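Local structure of phosphoribosylformylglycinamidine synthase, purS subunit (Thermotoga maritima, 1VQ3) at residues K17-V28 and P84-L94. The protein forms the small purS subunit of phosphoribosylformylglycinamidine synthase, an alpha/beta protein that assembles as a tetramer. Numbering follows the deposited sequence.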
loop_
_atom_site.group_PDB
_atom_site.type_symbol
_atom_site.label_atom_id
_atom_site.label_comp_id
_atom_site.label_asym_id
_atom_site.label_seq_id
_atom_site.Cartn_x
_atom_site.Cartn_y
_atom_site.Cartn_z
ATOM N N LYS C 17 3.080 -10.976 -18.584
ATOM C CA LYS C 17 4.226 -10.426 -17.872
ATOM C C LYS C 17 3.836 -10.083 -16.429
ATOM O O LYS C 17 2.737 -9.541 -16.146
ATOM C CB LYS C 17 4.736 -9.177 -18.587
ATOM C CG LYS C 17 5.366 -9.396 -19.952
ATOM C CD LYS C 17 4.393 -9.394 -21.151
ATOM C CE LYS C 17 4.816 -8.398 -22.288
ATOM N NZ LYS C 17 6.262 -7.986 -22.286
ATOM N N PHE C 18 4.701 -10.441 -15.503
ATOM C CA PHE C 18 4.433 -10.181 -14.086
ATOM C C PHE C 18 5.652 -9.566 -13.384
ATOM O O PHE C 18 6.826 -9.795 -13.762
ATOM C CB PHE C 18 4.070 -11.475 -13.361
ATOM C CG PHE C 18 2.812 -12.149 -13.865
ATOM C CD1 PHE C 18 1.586 -11.806 -13.364
ATOM C CD2 PHE C 18 2.878 -13.133 -14.847
ATOM C CE1 PHE C 18 0.468 -12.418 -13.801
ATOM C CE2 PHE C 18 1.761 -13.770 -15.288
ATOM C CZ PHE C 18 0.551 -13.433 -14.793
ATOM N N ALA C 19 5.361 -8.860 -12.286
ATOM C CA ALA C 19 6.342 -8.515 -11.315
ATOM C C ALA C 19 6.030 -9.211 -10.004
ATOM O O ALA C 19 4.872 -9.268 -9.542
ATOM C CB ALA C 19 6.403 -7.034 -11.108
ATOM N N ILE C 20 7.089 -9.665 -9.358
ATOM C CA ILE C 20 7.011 -10.309 -8.029
ATOM C C ILE C 20 7.854 -9.455 -7.081
ATOM O O ILE C 20 9.079 -9.293 -7.280
ATOM C CB ILE C 20 7.534 -11.726 -8.064
ATOM C CG1 ILE C 20 6.956 -12.559 -9.239
ATOM C CG2 ILE C 20 7.320 -12.405 -6.713
ATOM C CD1 ILE C 20 7.784 -13.759 -9.579
ATOM N N ASP C 21 7.199 -8.917 -6.060
ATOM C CA ASP C 21 7.826 -8.138 -4.985
ATOM C C ASP C 21 8.035 -9.011 -3.723
ATOM O O ASP C 21 7.100 -9.264 -2.956
ATOM C CB ASP C 21 6.950 -6.940 -4.683
ATOM C CG ASP C 21 7.619 -5.882 -3.806
ATOM O OD1 ASP C 21 8.683 -6.097 -3.215
ATOM O OD2 ASP C 21 7.094 -4.771 -3.650
ATOM N N VAL C 22 9.280 -9.424 -3.526
ATOM C CA VAL C 22 9.667 -10.363 -2.496
ATOM C C VAL C 22 10.319 -9.548 -1.403
ATOM O O VAL C 22 11.318 -8.846 -1.637
ATOM C CB VAL C 22 10.725 -11.392 -2.994
ATOM C CG1 VAL C 22 10.956 -12.454 -1.927
ATOM C CG2 VAL C 22 10.270 -12.029 -4.301
ATOM N N GLN C 23 9.754 -9.623 -0.211
ATOM C CA GLN C 23 10.205 -8.799 0.888
ATOM C C GLN C 23 10.443 -9.688 2.080
ATOM O O GLN C 23 9.742 -10.638 2.271
ATOM C CB GLN C 23 9.143 -7.772 1.269
ATOM C CG GLN C 23 8.930 -6.648 0.280
ATOM C CD GLN C 23 10.124 -5.658 0.182
ATOM O OE1 GLN C 23 10.786 -5.326 1.166
ATOM N NE2 GLN C 23 10.357 -5.180 -1.006
ATOM N N TYR C 24 11.411 -9.328 2.898
ATOM C CA TYR C 24 11.593 -9.998 4.163
ATOM C C TYR C 24 10.388 -9.746 5.070
ATOM O O TYR C 24 9.786 -8.623 5.100
ATOM C CB TYR C 24 12.867 -9.500 4.827
ATOM C CG TYR C 24 14.126 -9.994 4.170
ATOM C CD1 TYR C 24 14.356 -11.358 3.980
ATOM C CD2 TYR C 24 15.105 -9.114 3.801
ATOM C CE1 TYR C 24 15.531 -11.806 3.429
ATOM C CE2 TYR C 24 16.296 -9.541 3.263
ATOM C CZ TYR C 24 16.508 -10.881 3.067
ATOM O OH TYR C 24 17.688 -11.285 2.506
ATOM N N ARG C 25 9.994 -10.785 5.794
ATOM C CA ARG C 25 8.915 -10.620 6.729
ATOM C C ARG C 25 9.356 -9.630 7.821
ATOM O O ARG C 25 10.542 -9.410 8.053
ATOM C CB ARG C 25 8.500 -11.943 7.358
ATOM C CG ARG C 25 7.988 -12.968 6.406
ATOM C CD ARG C 25 7.832 -14.329 7.062
ATOM N NE ARG C 25 7.379 -15.330 6.106
ATOM C CZ ARG C 25 6.132 -15.431 5.669
ATOM N NH1 ARG C 25 5.189 -14.595 6.104
ATOM N NH2 ARG C 25 5.814 -16.368 4.782
ATOM N N SER C 26 8.383 -9.062 8.513
ATOM C CA SER C 26 8.638 -7.958 9.421
ATOM C C SER C 26 9.492 -8.391 10.634
ATOM O O SER C 26 10.190 -7.583 11.243
ATOM C CB SER C 26 7.306 -7.365 9.866
ATOM O OG SER C 26 6.544 -8.374 10.471
ATOM N N ASN C 27 9.456 -9.675 10.964
ATOM C CA ASN C 27 10.265 -10.146 12.106
ATOM C C ASN C 27 11.692 -10.531 11.702
ATOM O O ASN C 27 12.461 -11.055 12.543
ATOM C CB ASN C 27 9.539 -11.271 12.845
ATOM C CG ASN C 27 9.284 -12.484 11.983
ATOM O OD1 ASN C 27 9.343 -12.433 10.760
ATOM N ND2 ASN C 27 9.018 -13.604 12.633
ATOM N N VAL C 28 12.036 -10.297 10.423
ATOM C CA VAL C 28 13.418 -10.487 9.917
ATOM C C VAL C 28 14.139 -9.139 9.846
ATOM O O VAL C 28 13.672 -8.206 9.204
ATOM C CB VAL C 28 13.447 -11.120 8.476
ATOM C CG1 VAL C 28 14.886 -11.373 8.008
ATOM C CG2 VAL C 28 12.656 -12.383 8.418
ATOM N N PRO C 84 10.044 -19.338 2.002
ATOM C CA PRO C 84 8.788 -19.178 2.732
ATOM C C PRO C 84 8.946 -18.859 4.232
ATOM O O PRO C 84 8.016 -18.357 4.864
ATOM C CB PRO C 84 8.124 -20.543 2.579
ATOM C CG PRO C 84 9.183 -21.460 2.295
ATOM C CD PRO C 84 10.317 -20.747 1.675
ATOM N N VAL C 85 10.116 -19.152 4.771
ATOM C CA VAL C 85 10.403 -18.890 6.172
ATOM C C VAL C 85 10.666 -17.413 6.427
ATOM O O VAL C 85 10.117 -16.838 7.384
ATOM C CB VAL C 85 11.604 -19.770 6.659
ATOM C CG1 VAL C 85 11.924 -19.524 8.144
ATOM C CG2 VAL C 85 11.278 -21.225 6.461
ATOM N N VAL C 86 11.456 -16.776 5.559
ATOM C CA VAL C 86 11.874 -15.396 5.795
ATOM C C VAL C 86 11.307 -14.340 4.875
ATOM O O VAL C 86 11.515 -13.155 5.149
ATOM C CB VAL C 86 13.425 -15.239 5.856
ATOM C CG1 VAL C 86 13.972 -16.147 6.914
ATOM C CG2 VAL C 86 14.076 -15.496 4.558
ATOM N N GLU C 87 10.564 -14.766 3.839
ATOM C CA GLU C 87 10.061 -13.837 2.815
ATOM C C GLU C 87 8.590 -14.037 2.623
ATOM O O GLU C 87 8.033 -15.116 2.915
ATOM C CB GLU C 87 10.793 -13.995 1.496
ATOM C CG GLU C 87 12.208 -13.426 1.579
ATOM C CD GLU C 87 13.086 -13.820 0.431
ATOM O OE1 GLU C 87 12.892 -14.927 -0.103
ATOM O OE2 GLU C 87 13.961 -12.992 0.056
ATOM N N GLU C 88 7.979 -12.955 2.145
ATOM C CA GLU C 88 6.613 -12.931 1.694
ATOM C C GLU C 88 6.655 -12.270 0.318
ATOM O O GLU C 88 7.667 -11.661 -0.064
ATOM C CB GLU C 88 5.754 -12.129 2.672
ATOM C CG GLU C 88 6.177 -10.668 2.756
ATOM C CD GLU C 88 5.639 -9.945 3.969
ATOM O OE1 GLU C 88 5.237 -10.591 4.953
ATOM O OE2 GLU C 88 5.599 -8.717 3.906
ATOM N N TYR C 89 5.568 -12.360 -0.425
ATOM C CA TYR C 89 5.598 -11.870 -1.802
ATOM C C TYR C 89 4.266 -11.433 -2.333
ATOM O O TYR C 89 3.220 -11.955 -1.922
ATOM C CB TYR C 89 6.190 -12.926 -2.724
ATOM C CG TYR C 89 5.327 -14.137 -3.056
ATOM C CD1 TYR C 89 5.222 -15.211 -2.175
ATOM C CD2 TYR C 89 4.657 -14.220 -4.262
ATOM C CE1 TYR C 89 4.511 -16.316 -2.504
ATOM C CE2 TYR C 89 3.900 -15.318 -4.593
ATOM C CZ TYR C 89 3.860 -16.384 -3.717
ATOM O OH TYR C 89 3.144 -17.503 -4.029
ATOM N N GLU C 90 4.343 -10.497 -3.294
ATOM C CA GLU C 90 3.194 -9.980 -3.969
ATOM C C GLU C 90 3.452 -10.054 -5.447
ATOM O O GLU C 90 4.556 -9.747 -5.883
ATOM C CB GLU C 90 3.000 -8.517 -3.610
ATOM C CG GLU C 90 2.538 -8.295 -2.203
ATOM C CD GLU C 90 2.663 -6.839 -1.769
ATOM O OE1 GLU C 90 3.791 -6.429 -1.485
ATOM O OE2 GLU C 90 1.623 -6.137 -1.691
ATOM N N VAL C 91 2.440 -10.490 -6.185
ATOM C CA VAL C 91 2.470 -10.590 -7.635
ATOM C C VAL C 91 1.536 -9.538 -8.255
ATOM O O VAL C 91 0.417 -9.397 -7.844
ATOM C CB VAL C 91 1.981 -11.961 -8.068
ATOM C CG1 VAL C 91 2.005 -12.110 -9.565
ATOM C CG2 VAL C 91 2.822 -13.090 -7.424
ATOM N N ARG C 92 2.011 -8.835 -9.262
ATOM C CA ARG C 92 1.180 -8.013 -10.046
ATOM C C ARG C 92 1.478 -8.177 -11.530
ATOM O O ARG C 92 2.626 -8.491 -11.911
ATOM C CB ARG C 92 1.345 -6.575 -9.607
ATOM C CG ARG C 92 2.652 -5.919 -9.885
ATOM C CD ARG C 92 2.791 -4.616 -9.125
ATOM N NE ARG C 92 3.993 -3.936 -9.562
ATOM C CZ ARG C 92 5.229 -4.260 -9.176
ATOM N NH1 ARG C 92 5.463 -5.212 -8.262
ATOM N NH2 ARG C 92 6.256 -3.599 -9.678
ATOM N N GLU C 93 0.450 -7.968 -12.346
ATOM C CA GLU C 93 0.610 -7.976 -13.790
ATOM C C GLU C 93 1.405 -6.750 -14.181
ATOM O O GLU C 93 1.249 -5.673 -13.583
ATOM C CB GLU C 93 -0.746 -7.850 -14.492
ATOM C CG GLU C 93 -1.730 -8.939 -14.148
ATOM C CD GLU C 93 -3.133 -8.693 -14.729
ATOM O OE1 GLU C 93 -3.342 -7.737 -15.526
ATOM O OE2 GLU C 93 -4.016 -9.474 -14.347
ATOM N N LEU C 94 2.241 -6.895 -15.190
ATOM C CA LEU C 94 2.944 -5.772 -15.775
ATOM C C LEU C 94 2.459 -5.546 -17.203
ATOM O O LEU C 94 1.873 -6.455 -17.797
ATOM C CB LEU C 94 4.431 -6.065 -15.857
ATOM C CG LEU C 94 5.258 -5.925 -14.549
ATOM C CD1 LEU C 94 6.697 -6.294 -14.883
ATOM C CD2 LEU C 94 5.163 -4.566 -14.016
ATOM O OXT LEU C 94 2.710 -4.472 -17.782
HETATM O O HOH W 1 5.944 -7.628 -0.902
HETATM O O HOH W 2 7.557 -7.521 5.341
HETATM O O HOH W 3 5.843 -9.735 7.537
#
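Arg25 reaches over to Pro84 at one end of an antiparallel beta pairing between strands 15-24 and 87-93, the central and an outer strand of this chain's three-stranded sheet; the backbone of Tyr89 in 87-93 also bonds to a second subunit. The two strands are hydrogen-bonded at alternate pairs, as where Ala19 N meets Arg92 O at 2.8 Å. Arg25 illustrates how such a pairing can run on into a loop: its N bonds to Val86 O, and the side chain continues to Pro84. CB rests 3.9 Å and CG 3.7 Å from Val86 O, while CD lies 3.4 Å from Val85 O. With the chain extended from CG to NE (chi2 170°), NH2 gives a hydrogen bond of 3.0 Å to Pro84 O, NE only a weak one. NH1 is 4.2 Å from Glu88 OE1, which stands well out of the guanidinium plane, so no N-H points at it. Ile20 and Tyr89 lie alongside each other, both touching Cys77 of helix 66-81. The side carrying Ala19, Asp21, Gln23, Glu90 and Arg92 meets a third subunit, whose Asp21 forms a salt bridge with Arg92 NH2. Ala19 CB sits against one face of that guanidinium, 3.4 Å from its plane and nearer its margin than its centre.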